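Local coordinates for protein D-alanyl-lipoteichoic acid synthetase (Streptococcus pneumoniae, PDB 3BMA) that probably takes part in the D-alanylation of lipoteichoic acid during cell wall biogenesis, at residues Ala119-Tyr124 with Gln152-Val157; Ala146-Leu151 with Lys165-Glu170. The protein carries 1 engineered substitution. One frame throughout, in Å; residues are numbered along the deposited sequence.

Interaction 1: residues Ala119-Tyr124 with Gln152-Val157; sequences AAFQQY and QQFPNV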
loop_
_atom_site.group_PDB
_atom_site.type_symbol
_atom_site.label_atom_id
_atom_site.label_comp_id
_atom_site.label_asym_id
_atom_site.label_seq_id
_atom_site.Cartn_x
_atom_site.Cartn_y
_atom_site.Cartn_z
ATOM N N ALA C 119 28.190 -12.045 18.718
ATOM C CA ALA C 119 27.709 -13.418 18.563
ATOM C C ALA C 119 26.599 -13.755 19.553
ATOM O O ALA C 119 25.711 -14.547 19.244
ATOM C CB ALA C 119 28.869 -14.412 18.698
ATOM N N ALA C 120 26.658 -13.153 20.740
ATOM C CA ALA C 120 25.615 -13.308 21.758
ATOM C C ALA C 120 24.343 -12.531 21.411
ATOM O O ALA C 120 23.242 -13.070 21.513
ATOM C CB ALA C 120 26.139 -12.901 23.136
ATOM N N PHE C 121 24.507 -11.275 20.992
ATOM C CA PHE C 121 23.393 -10.396 20.590
ATOM C C PHE C 121 22.448 -11.007 19.554
ATOM O O PHE C 121 21.231 -10.881 19.684
ATOM C CB PHE C 121 23.941 -9.066 20.052
ATOM C CG PHE C 121 22.882 -8.025 19.767
ATOM C CD1 PHE C 121 22.527 -7.099 20.740
ATOM C CD2 PHE C 121 22.261 -7.950 18.518
ATOM C CE1 PHE C 121 21.553 -6.138 20.489
ATOM C CE2 PHE C 121 21.289 -6.987 18.257
ATOM C CZ PHE C 121 20.936 -6.079 19.244
ATOM N N GLN C 122 23.027 -11.650 18.536
ATOM C CA GLN C 122 22.315 -12.237 17.395
ATOM C C GLN C 122 21.232 -13.232 17.795
ATOM O O GLN C 122 20.216 -13.370 17.107
ATOM C CB GLN C 122 23.310 -12.971 16.494
ATOM C CG GLN C 122 24.185 -12.084 15.642
ATOM C CD GLN C 122 25.346 -12.825 15.000
ATOM O OE1 GLN C 122 26.041 -12.277 14.144
ATOM N NE2 GLN C 122 25.561 -14.074 15.405
ATOM N N GLN C 123 21.469 -13.924 18.904
ATOM C CA GLN C 123 20.570 -14.952 19.388
ATOM C C GLN C 123 19.289 -14.389 19.995
ATOM O O GLN C 123 18.249 -15.047 19.956
ATOM C CB GLN C 123 21.293 -15.842 20.400
ATOM C CG GLN C 123 22.525 -16.541 19.834
ATOM C CD GLN C 123 23.223 -17.428 20.854
ATOM O OE1 GLN C 123 22.602 -18.295 21.475
ATOM N NE2 GLN C 123 24.525 -17.217 21.027
ATOM N N TYR C 124 19.356 -13.173 20.535
ATOM C CA TYR C 124 18.243 -12.624 21.315
ATOM C C TYR C 124 17.485 -11.502 20.595
ATOM O O TYR C 124 16.467 -11.014 21.087
ATOM C CB TYR C 124 18.720 -12.172 22.707
ATOM C CG TYR C 124 19.734 -13.101 23.361
ATOM C CD1 TYR C 124 19.464 -14.461 23.536
ATOM C CD2 TYR C 124 20.957 -12.611 23.818
ATOM C CE1 TYR C 124 20.395 -15.309 24.123
ATOM C CE2 TYR C 124 21.892 -13.449 24.416
ATOM C CZ TYR C 124 21.606 -14.797 24.562
ATOM O OH TYR C 124 22.528 -15.636 25.154
ATOM N N GLN C 152 26.043 -1.317 13.026
ATOM C CA GLN C 152 27.354 -1.821 13.417
ATOM C C GLN C 152 27.285 -3.334 13.607
ATOM O O GLN C 152 28.201 -4.058 13.215
ATOM C CB GLN C 152 27.829 -1.154 14.708
ATOM C CG GLN C 152 28.454 0.219 14.521
ATOM C CD GLN C 152 28.653 0.966 15.830
ATOM O OE1 GLN C 152 28.621 0.377 16.911
ATOM N NE2 GLN C 152 28.856 2.276 15.736
ATOM N N GLN C 153 26.184 -3.792 14.204
ATOM C CA GLN C 153 25.945 -5.207 14.491
ATOM C C GLN C 153 25.611 -5.982 13.222
ATOM O O GLN C 153 26.247 -6.988 12.920
ATOM C CB GLN C 153 24.807 -5.349 15.509
ATOM C CG GLN C 153 24.304 -6.771 15.724
ATOM C CD GLN C 153 25.230 -7.610 16.572
ATOM O OE1 GLN C 153 25.963 -7.095 17.409
ATOM N NE2 GLN C 153 25.200 -8.911 16.361
ATOM N N PHE C 154 24.595 -5.515 12.500
ATOM C CA PHE C 154 24.195 -6.116 11.235
ATOM C C PHE C 154 24.332 -5.086 10.118
ATOM O O PHE C 154 23.379 -4.349 9.848
ATOM C CB PHE C 154 22.736 -6.573 11.272
ATOM C CG PHE C 154 22.368 -7.439 12.446
ATOM C CD1 PHE C 154 21.422 -7.001 13.371
ATOM C CD2 PHE C 154 22.916 -8.707 12.601
ATOM C CE1 PHE C 154 21.048 -7.801 14.440
ATOM C CE2 PHE C 154 22.547 -9.515 13.675
ATOM C CZ PHE C 154 21.614 -9.062 14.594
ATOM N N PRO C 155 25.504 -5.036 9.450
ATOM C CA PRO C 155 25.708 -4.106 8.328
ATOM C C PRO C 155 24.703 -4.296 7.186
ATOM O O PRO C 155 24.314 -3.322 6.540
ATOM C CB PRO C 155 27.132 -4.424 7.861
ATOM C CG PRO C 155 27.789 -5.047 9.044
ATOM C CD PRO C 155 26.711 -5.839 9.715
ATOM N N ASN C 156 24.284 -5.541 6.958
ATOM C CA ASN C 156 23.215 -5.842 6.009
ATOM C C ASN C 156 21.939 -6.307 6.717
ATOM O O ASN C 156 21.460 -7.420 6.494
ATOM C CB ASN C 156 23.682 -6.875 4.976
ATOM C CG ASN C 156 24.596 -6.278 3.921
ATOM O OD1 ASN C 156 24.509 -5.092 3.597
ATOM N ND2 ASN C 156 25.472 -7.108 3.368
ATOM N N VAL C 157 21.399 -5.437 7.566
ATOM C CA VAL C 157 20.183 -5.712 8.338
ATOM C C VAL C 157 18.935 -5.702 7.435
ATOM O O VAL C 157 18.946 -5.107 6.355
ATOM C CB VAL C 157 20.053 -4.701 9.542
ATOM C CG1 VAL C 157 19.693 -3.282 9.075
ATOM C CG2 VAL C 157 19.089 -5.199 10.613
#
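Phe121 and Gln122 of helix 118-124 meet Gln153 and Phe154, at the point where helix 141-153 ends. The Gln153 amide lies obliquely against the Phe121 ring, with the two planes 38° apart. CD of Gln153 is 3.6 Å from CD2 of Phe121. Gln153 gets there because its chain starts anti to its own backbone N and then bends at chi2 (76°). NE2 of Gln153 also reaches the CG methylene of Gln122, at 3.4 Å. Two hydrogen bonds hold the amide: OE1 of Gln153 to Tyr116 OH, just before helix 118-124, and NE2 to the carbonyl O of Pro118, the first residue of that helix.

Phe154 is the first residue to leave the helix. Gln153 CG sits over the centre of its ring face, 3.5 Å above the plane. Gln122 CG comes to the edge of the same ring, 3.6 Å from CE2 of Phe154. CE1 of Phe154 comes to the edge of the Phe121 ring, 3.9 Å from CE2 of Phe121.

Phe193 and Phe197 of a second subunit pack on Phe154, so the contact lies at a subunit interface. Within the chain, Phe121 also packs on Leu84, Asn85 and Phe88. Phe121 thus joins helix 118-124 both to helix 83-90 and to the end of helix 141-153.

Interaction 2: residues Ala146-Leu151 with Lys165-Glu170; sequences AATRLL and KLASKE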
loop_
_atom_site.group_PDB
_atom_site.type_symbol
_atom_site.label_atom_id
_atom_site.label_comp_id
_atom_site.label_asym_id
_atom_site.label_seq_id
_atom_site.Cartn_x
_atom_site.Cartn_y
_atom_site.Cartn_z
ATOM N N ALA C 146 20.478 4.003 18.622
ATOM C CA ALA C 146 20.165 2.571 18.566
ATOM C C ALA C 146 20.192 2.023 17.142
ATOM O O ALA C 146 20.519 0.852 16.931
ATOM C CB ALA C 146 18.818 2.291 19.221
ATOM N N ALA C 147 19.842 2.875 16.175
ATOM C CA ALA C 147 19.929 2.531 14.758
ATOM C C ALA C 147 21.377 2.369 14.341
ATOM O O ALA C 147 21.707 1.463 13.574
ATOM C CB ALA C 147 19.259 3.596 13.909
ATOM N N THR C 148 22.227 3.263 14.850
ATOM C CA THR C 148 23.667 3.248 14.598
ATOM C C THR C 148 24.283 1.955 15.124
ATOM O O THR C 148 25.069 1.314 14.430
ATOM C CB THR C 148 24.356 4.469 15.251
ATOM O OG1 THR C 148 23.698 5.669 14.826
ATOM C CG2 THR C 148 25.832 4.547 14.878
ATOM N N ARG C 149 23.901 1.570 16.340
ATOM C CA ARG C 149 24.379 0.327 16.942
ATOM C C ARG C 149 23.908 -0.911 16.189
ATOM O O ARG C 149 24.621 -1.910 16.147
ATOM C CB ARG C 149 23.968 0.237 18.412
ATOM C CG ARG C 149 24.663 1.246 19.297
ATOM C CD ARG C 149 26.134 0.929 19.464
ATOM N NE ARG C 149 26.376 0.052 20.603
ATOM C CZ ARG C 149 27.518 -0.592 20.817
ATOM N NH1 ARG C 149 28.527 -0.465 19.966
ATOM N NH2 ARG C 149 27.653 -1.364 21.885
ATOM N N LEU C 150 22.717 -0.834 15.592
ATOM C CA LEU C 150 22.173 -1.930 14.786
ATOM C C LEU C 150 22.947 -2.156 13.490
ATOM O O LEU C 150 23.225 -3.296 13.124
ATOM C CB LEU C 150 20.688 -1.712 14.481
ATOM C CG LEU C 150 19.667 -2.494 15.307
ATOM C CD1 LEU C 150 18.270 -2.161 14.823
ATOM C CD2 LEU C 150 19.908 -3.988 15.228
ATOM N N LEU C 151 23.308 -1.065 12.818
ATOM C CA LEU C 151 24.087 -1.129 11.577
ATOM C C LEU C 151 25.549 -1.517 11.804
ATOM O O LEU C 151 26.219 -1.974 10.881
ATOM C CB LEU C 151 24.000 0.195 10.816
ATOM C CG LEU C 151 22.653 0.536 10.173
ATOM C CD1 LEU C 151 22.542 2.022 9.929
ATOM C CD2 LEU C 151 22.428 -0.238 8.878
ATOM N N LYS C 165 18.116 5.642 7.675
ATOM C CA LYS C 165 17.429 6.937 7.797
ATOM C C LYS C 165 17.396 7.420 9.242
ATOM O O LYS C 165 17.635 8.595 9.513
ATOM C CB LYS C 165 16.002 6.864 7.246
ATOM C CG LYS C 165 15.901 7.047 5.742
ATOM C CD LYS C 165 14.470 7.327 5.306
ATOM C CE LYS C 165 14.394 7.591 3.806
ATOM N NZ LYS C 165 13.031 8.007 3.358
ATOM N N LEU C 166 17.103 6.502 10.159
ATOM C CA LEU C 166 17.105 6.802 11.587
ATOM C C LEU C 166 18.503 7.123 12.110
ATOM O O LEU C 166 18.662 8.023 12.932
ATOM C CB LEU C 166 16.493 5.648 12.385
ATOM C CG LEU C 166 14.992 5.388 12.261
ATOM C CD1 LEU C 166 14.581 4.327 13.263
ATOM C CD2 LEU C 166 14.192 6.656 12.490
ATOM N N ALA C 167 19.502 6.396 11.612
ATOM C CA ALA C 167 20.900 6.603 11.989
ATOM C C ALA C 167 21.453 7.950 11.515
ATOM O O ALA C 167 22.289 8.548 12.189
ATOM C CB ALA C 167 21.759 5.467 11.460
ATOM N N SER C 168 20.975 8.422 10.365
ATOM C CA SER C 168 21.456 9.668 9.768
ATOM C C SER C 168 20.620 10.897 10.134
ATOM O O SER C 168 20.744 11.939 9.485
ATOM C CB SER C 168 21.527 9.527 8.245
ATOM O OG SER C 168 22.454 8.526 7.870
ATOM N N LYS C 169 19.779 10.765 11.165
ATOM C CA LYS C 169 18.831 11.809 11.613
ATOM C C LYS C 169 17.806 12.253 10.550
ATOM O O LYS C 169 17.180 13.309 10.684
ATOM C CB LYS C 169 19.562 13.033 12.205
ATOM C CG LYS C 169 20.069 12.867 13.633
ATOM C CD LYS C 169 18.990 13.186 14.666
ATOM C CE LYS C 169 19.572 13.250 16.072
ATOM N NZ LYS C 169 18.559 13.670 17.080
ATOM N N GLU C 170 17.639 11.443 9.506
ATOM C CA GLU C 170 16.684 11.728 8.443
ATOM C C GLU C 170 15.279 11.365 8.885
ATOM O O GLU C 170 15.077 10.393 9.622
ATOM C CB GLU C 170 17.026 10.950 7.174
ATOM C CG GLU C 170 18.237 11.457 6.412
ATOM C CD GLU C 170 18.572 10.584 5.216
ATOM O OE1 GLU C 170 17.642 10.186 4.478
ATOM O OE2 GLU C 170 19.768 10.295 5.011
#
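Ala147 and Ala167 bring helix 141-153 and the end of helix 160-167 close together, with their CA atoms 5.0 Å apart. Both methyls point toward the opposite segment, and small residues on the two sides make this approach possible. The Ala147 methyl fits against the last turn of the second helix. CB of Ala147 is 3.6 Å from the backbone N of Ala167 and 3.8 Å from CB of Leu166. The CB atoms of Ala147 and Ala167 are 4.0 Å apart.

The Ala167 methyl in turn faces two residues of helix 141-153. CB of Ala167 is 3.9 Å from CD1 of Leu151 and equally far from OG1 of Thr148. With chi1 at -53°, the Thr148 hydroxyl is turned away from its own carbonyl carbon, and in that position it bonds back to Gln144 O, one turn earlier. A glycerol, probably from the crystallisation liquor, lies near the Thr148 side chain.

Helix 160-167 ends here in a Schellman motif. Lys169 takes a left-handed backbone conformation, and Glu170 N bonds to Lys165 O at 2.8 Å. The inner bond, from Lys169 N to Leu166 O, is weak at 3.4 Å. The helix end is also joined to its partner through Gln144, whose NE2 bonds to Ala167 O. Leu166 also packs on Phe133 and Leu134 of helix 127-136. Leu151 reaches back along helix 160-167 to Lys160, Val163 and Gln164.

Following the chain from the N terminus, strand 101-105 of the parallel sheet comes before helix 118-124, which starts interaction 1. Helix 127-136 follows, then helix 141-153, which serves both contacts. Residues 146-151 open interaction 2, and residues 152-157 close interaction 1 across 27 intervening residues, most of them helical. Helix 160-167 then turns back, and residues 165-170 close interaction 2 across 13 residues. The segments alternate, so the contacts cross rather than nest. The centres of interaction 1 and interaction 2 are about 14 Å apart. They touch where Val157 CG1 meets Leu151 CD2 at 4.1 Å. Together they tie helices 118-124 and 160-167 to helix 141-153.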